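Local structure of dopamine N-acetyltransferase-like Protein (Tribolium castaneum, 6V3T) at residues L112-E123 with I149-K159. The protein probably transfers acyl groups from coenzyme A thioesters such as acetyl-CoA to the amine of serotonin and related arylalkylamines. Numbering follows the deposited sequence.
Sequences LFTKYNVDKIFE and IAEEHGFKLVK
Phe122 and Phe155 meet in a T-shaped pair, the edge of Phe122 pointing at the face of Phe155 with planes at 80° and centroids 5.3 Å apart. A chi1 of -162° turns the Phe122 ring against helix 138-152, where the small Ala150 fits: its CB sits 3.7 Å from the centroid of the Phe122 ring, over one face. Strands 120-129 and 157-162 run parallel here: Phe122 N donates to Leu157 O (3.1 Å) and Lys159 N to Phe122 O (2.8 Å). Replacing Phe122 by an alanine would probably open a gap beside Ala150 and leave Phe155 without its aromatic partner. On the opposite sheet face, buried Leu157 lays CD1 over the Tyr116 ring, whose hydroxyl bonds to Glu179. One bridge further on, Lys159 NZ meets Glu123 OE2 at 3.0 Å from above the carboxylate plane and is shared with Asp161, while Arg125 engages OE1.

The solvent side is looser. Exposed Lys120 drapes its extended chain across the other face of Phe155, its NZ making a long cation-pi contact 4.7 Å from the centroid. Aromatic and CH-pi packing thus joins the strands of this beta-alpha-beta unit to its helix, while Glu123 and Asp161 are likely to favour cationic Lys159 on the other face.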
loop_
_atom_site.group_PDB
_atom_site.type_symbol
_atom_site.label_atom_id
_atom_site.label_comp_id
_atom_site.label_asym_id
_atom_site.label_seq_id
_atom_site.Cartn_x
_atom_site.Cartn_y
_atom_site.Cartn_z
ATOM N N LEU A 112 -10.262 -11.788 6.733
ATOM C CA LEU A 112 -11.263 -10.945 6.026
ATOM C C LEU A 112 -12.003 -11.838 5.033
ATOM O O LEU A 112 -13.241 -11.677 4.912
ATOM C CB LEU A 112 -10.592 -9.752 5.332
ATOM C CG LEU A 112 -10.148 -8.601 6.244
ATOM C CD1 LEU A 112 -9.555 -7.445 5.438
ATOM C CD2 LEU A 112 -11.295 -8.102 7.116
ATOM N N PHE A 113 -11.280 -12.766 4.391
ATOM C CA PHE A 113 -11.841 -13.772 3.450
ATOM C C PHE A 113 -12.998 -14.511 4.118
ATOM O O PHE A 113 -14.012 -14.730 3.446
ATOM C CB PHE A 113 -10.779 -14.768 2.990
ATOM C CG PHE A 113 -9.693 -14.150 2.160
ATOM C CD1 PHE A 113 -9.928 -13.788 0.843
ATOM C CD2 PHE A 113 -8.444 -13.907 2.700
ATOM C CE1 PHE A 113 -8.930 -13.214 0.073
ATOM C CE2 PHE A 113 -7.444 -13.337 1.927
ATOM C CZ PHE A 113 -7.690 -12.988 0.617
ATOM N N THR A 114 -12.845 -14.880 5.392
ATOM C CA THR A 114 -13.893 -15.572 6.186
ATOM C C THR A 114 -14.925 -14.538 6.638
ATOM O O THR A 114 -16.122 -14.814 6.498
ATOM C CB THR A 114 -13.293 -16.362 7.358
ATOM O OG1 THR A 114 -12.554 -17.458 6.810
ATOM C CG2 THR A 114 -14.333 -16.883 8.328
ATOM N N LYS A 115 -14.475 -13.387 7.134
ATOM C CA LYS A 115 -15.365 -12.337 7.692
ATOM C C LYS A 115 -16.458 -11.985 6.680
ATOM O O LYS A 115 -17.618 -11.902 7.087
ATOM C CB LYS A 115 -14.582 -11.081 8.070
ATOM C CG LYS A 115 -15.411 -10.027 8.799
ATOM C CD LYS A 115 -14.576 -9.050 9.586
ATOM C CE LYS A 115 -15.399 -8.055 10.367
ATOM N NZ LYS A 115 -15.631 -6.832 9.582
ATOM N N TYR A 116 -16.093 -11.790 5.414
ATOM C CA TYR A 116 -17.002 -11.293 4.345
ATOM C C TYR A 116 -17.321 -12.409 3.343
ATOM O O TYR A 116 -18.021 -12.135 2.350
ATOM C CB TYR A 116 -16.382 -10.072 3.661
ATOM C CG TYR A 116 -16.299 -8.874 4.568
ATOM C CD1 TYR A 116 -17.431 -8.133 4.859
ATOM C CD2 TYR A 116 -15.106 -8.504 5.170
ATOM C CE1 TYR A 116 -17.379 -7.034 5.702
ATOM C CE2 TYR A 116 -15.037 -7.408 6.017
ATOM C CZ TYR A 116 -16.177 -6.672 6.283
ATOM O OH TYR A 116 -16.135 -5.596 7.118
ATOM N N ASN A 117 -16.827 -13.622 3.602
ATOM C CA ASN A 117 -17.076 -14.822 2.762
ATOM C C ASN A 117 -16.747 -14.510 1.294
ATOM O O ASN A 117 -17.683 -14.404 0.498
ATOM C CB ASN A 117 -18.516 -15.306 2.921
ATOM C CG ASN A 117 -18.834 -16.466 2.006
ATOM O OD1 ASN A 117 -17.931 -17.172 1.561
ATOM N ND2 ASN A 117 -20.111 -16.654 1.707
ATOM N N VAL A 118 -15.460 -14.377 0.964
ATOM C CA VAL A 118 -14.962 -14.061 -0.406
ATOM C C VAL A 118 -13.671 -14.838 -0.632
ATOM O O VAL A 118 -13.047 -15.237 0.369
ATOM C CB VAL A 118 -14.733 -12.550 -0.594
ATOM C CG1 VAL A 118 -16.022 -11.755 -0.421
ATOM C CG2 VAL A 118 -13.637 -12.017 0.329
ATOM N N ASP A 119 -13.287 -15.026 -1.896
ATOM C CA ASP A 119 -12.122 -15.858 -2.306
ATOM C C ASP A 119 -11.011 -14.954 -2.850
ATOM O O ASP A 119 -9.851 -15.411 -2.859
ATOM C CB ASP A 119 -12.519 -16.918 -3.342
ATOM C CG ASP A 119 -13.741 -17.755 -2.977
ATOM O OD1 ASP A 119 -13.989 -17.961 -1.773
ATOM O OD2 ASP A 119 -14.445 -18.194 -3.909
ATOM N N LYS A 120 -11.357 -13.738 -3.297
ATOM C CA LYS A 120 -10.401 -12.692 -3.756
ATOM C C LYS A 120 -10.743 -11.369 -3.066
ATOM O O LYS A 120 -11.928 -11.164 -2.746
ATOM C CB LYS A 120 -10.432 -12.556 -5.285
ATOM C CG LYS A 120 -11.778 -12.187 -5.903
ATOM C CD LYS A 120 -11.781 -12.217 -7.425
ATOM C CE LYS A 120 -13.068 -11.707 -8.046
ATOM N NZ LYS A 120 -13.029 -11.810 -9.525
ATOM N N ILE A 121 -9.734 -10.524 -2.826
ATOM C CA ILE A 121 -9.887 -9.151 -2.253
ATOM C C ILE A 121 -9.064 -8.167 -3.086
ATOM O O ILE A 121 -7.854 -8.420 -3.310
ATOM C CB ILE A 121 -9.463 -9.089 -0.771
ATOM C CG1 ILE A 121 -10.367 -9.934 0.127
ATOM C CG2 ILE A 121 -9.408 -7.650 -0.286
ATOM C CD1 ILE A 121 -9.837 -10.112 1.533
ATOM N N PHE A 122 -9.695 -7.065 -3.480
ATOM C CA PHE A 122 -9.040 -5.906 -4.125
ATOM C C PHE A 122 -8.241 -5.158 -3.058
ATOM O O PHE A 122 -8.812 -4.729 -2.032
ATOM C CB PHE A 122 -10.080 -5.010 -4.794
ATOM C CG PHE A 122 -9.529 -4.050 -5.814
ATOM C CD1 PHE A 122 -8.946 -2.859 -5.423
ATOM C CD2 PHE A 122 -9.621 -4.326 -7.166
ATOM C CE1 PHE A 122 -8.461 -1.966 -6.362
ATOM C CE2 PHE A 122 -9.130 -3.436 -8.105
ATOM C CZ PHE A 122 -8.550 -2.257 -7.701
ATOM N N GLU A 123 -6.945 -5.013 -3.295
ATOM C CA GLU A 123 -6.003 -4.402 -2.336
ATOM C C GLU A 123 -5.375 -3.169 -2.974
ATOM O O GLU A 123 -4.541 -3.334 -3.865
ATOM C CB GLU A 123 -4.935 -5.425 -1.952
ATOM C CG GLU A 123 -5.346 -6.290 -0.789
ATOM C CD GLU A 123 -4.277 -7.198 -0.214
ATOM O OE1 GLU A 123 -3.272 -7.467 -0.903
ATOM O OE2 GLU A 123 -4.480 -7.661 0.922
ATOM N N ILE A 149 -12.556 0.706 -10.320
ATOM C CA ILE A 149 -11.860 -0.398 -11.043
ATOM C C ILE A 149 -12.304 -1.719 -10.406
ATOM O O ILE A 149 -12.553 -2.682 -11.152
ATOM C CB ILE A 149 -10.327 -0.224 -11.015
ATOM C CG1 ILE A 149 -9.863 0.984 -11.838
ATOM C CG2 ILE A 149 -9.631 -1.498 -11.463
ATOM C CD1 ILE A 149 -9.857 0.762 -13.347
ATOM N N ALA A 150 -12.419 -1.758 -9.077
ATOM C CA ALA A 150 -12.809 -2.968 -8.328
ATOM C C ALA A 150 -14.215 -3.396 -8.765
ATOM O O ALA A 150 -14.383 -4.572 -9.123
ATOM C CB ALA A 150 -12.718 -2.708 -6.849
ATOM N N GLU A 151 -15.174 -2.468 -8.781
ATOM C CA GLU A 151 -16.600 -2.749 -9.108
ATOM C C GLU A 151 -16.723 -3.216 -10.564
ATOM O O GLU A 151 -17.549 -4.108 -10.826
ATOM C CB GLU A 151 -17.450 -1.511 -8.853
ATOM C CG GLU A 151 -17.409 -1.046 -7.415
ATOM C CD GLU A 151 -18.442 0.018 -7.082
ATOM O OE1 GLU A 151 -18.671 0.901 -7.928
ATOM O OE2 GLU A 151 -19.029 -0.051 -5.987
ATOM N N GLU A 152 -15.927 -2.647 -11.472
ATOM C CA GLU A 152 -15.912 -3.025 -12.913
ATOM C C GLU A 152 -15.419 -4.469 -13.074
ATOM O O GLU A 152 -15.919 -5.155 -13.974
ATOM C CB GLU A 152 -14.999 -2.108 -13.729
ATOM C CG GLU A 152 -15.503 -0.687 -13.871
ATOM C CD GLU A 152 -14.418 0.303 -14.273
ATOM O OE1 GLU A 152 -13.362 -0.138 -14.754
ATOM O OE2 GLU A 152 -14.625 1.509 -14.100
ATOM N N HIS A 153 -14.449 -4.899 -12.264
ATOM C CA HIS A 153 -13.861 -6.266 -12.313
ATOM C C HIS A 153 -14.588 -7.194 -11.334
ATOM O O HIS A 153 -14.062 -8.286 -11.048
ATOM C CB HIS A 153 -12.356 -6.201 -12.066
ATOM C CG HIS A 153 -11.617 -5.604 -13.207
ATOM N ND1 HIS A 153 -11.796 -4.293 -13.587
ATOM C CD2 HIS A 153 -10.713 -6.137 -14.057
ATOM C CE1 HIS A 153 -11.022 -4.032 -14.618
ATOM N NE2 HIS A 153 -10.345 -5.151 -14.924
ATOM N N GLY A 154 -15.754 -6.769 -10.847
ATOM C CA GLY A 154 -16.711 -7.618 -10.118
ATOM C C GLY A 154 -16.152 -8.120 -8.802
ATOM O O GLY A 154 -16.536 -9.232 -8.401
ATOM N N PHE A 155 -15.286 -7.334 -8.153
ATOM C CA PHE A 155 -14.835 -7.545 -6.749
ATOM C C PHE A 155 -15.961 -7.136 -5.792
ATOM O O PHE A 155 -16.855 -6.364 -6.208
ATOM C CB PHE A 155 -13.543 -6.779 -6.461
ATOM C CG PHE A 155 -12.311 -7.392 -7.076
ATOM C CD1 PHE A 155 -11.928 -7.072 -8.370
ATOM C CD2 PHE A 155 -11.542 -8.301 -6.367
ATOM C CE1 PHE A 155 -10.797 -7.636 -8.937
ATOM C CE2 PHE A 155 -10.412 -8.862 -6.936
ATOM C CZ PHE A 155 -10.041 -8.526 -8.218
ATOM N N LYS A 156 -15.927 -7.660 -4.564
ATOM C CA LYS A 156 -16.973 -7.440 -3.527
ATOM C C LYS A 156 -16.416 -6.646 -2.345
ATOM O O LYS A 156 -17.212 -5.937 -1.715
ATOM C CB LYS A 156 -17.522 -8.771 -3.013
ATOM C CG LYS A 156 -18.317 -9.579 -4.033
ATOM C CD LYS A 156 -18.629 -10.984 -3.568
ATOM C CE LYS A 156 -19.789 -11.601 -4.317
ATOM N NZ LYS A 156 -20.026 -12.997 -3.881
ATOM N N LEU A 157 -15.115 -6.780 -2.046
ATOM C CA LEU A 157 -14.431 -6.104 -0.905
ATOM C C LEU A 157 -13.135 -5.442 -1.372
ATOM O O LEU A 157 -12.299 -6.120 -1.995
ATOM C CB LEU A 157 -14.099 -7.120 0.189
ATOM C CG LEU A 157 -13.623 -6.513 1.510
ATOM C CD1 LEU A 157 -14.791 -6.317 2.458
ATOM C CD2 LEU A 157 -12.561 -7.375 2.160
ATOM N N VAL A 158 -12.959 -4.169 -1.017
ATOM C CA VAL A 158 -11.693 -3.412 -1.221
ATOM C C VAL A 158 -11.065 -3.222 0.155
ATOM O O VAL A 158 -11.810 -2.950 1.117
ATOM C CB VAL A 158 -11.932 -2.068 -1.938
ATOM C CG1 VAL A 158 -10.643 -1.280 -2.114
ATOM C CG2 VAL A 158 -12.622 -2.263 -3.285
ATOM N N LYS A 159 -9.751 -3.399 0.233
ATOM C CA LYS A 159 -8.979 -3.338 1.495
ATOM C C LYS A 159 -7.714 -2.521 1.230
ATOM O O LYS A 159 -7.243 -2.518 0.066
ATOM C CB LYS A 159 -8.718 -4.763 1.988
ATOM C CG LYS A 159 -7.728 -4.901 3.134
ATOM C CD LYS A 159 -6.381 -5.335 2.667
ATOM C CE LYS A 159 -5.247 -5.019 3.609
ATOM N NZ LYS A 159 -3.978 -5.561 3.066
#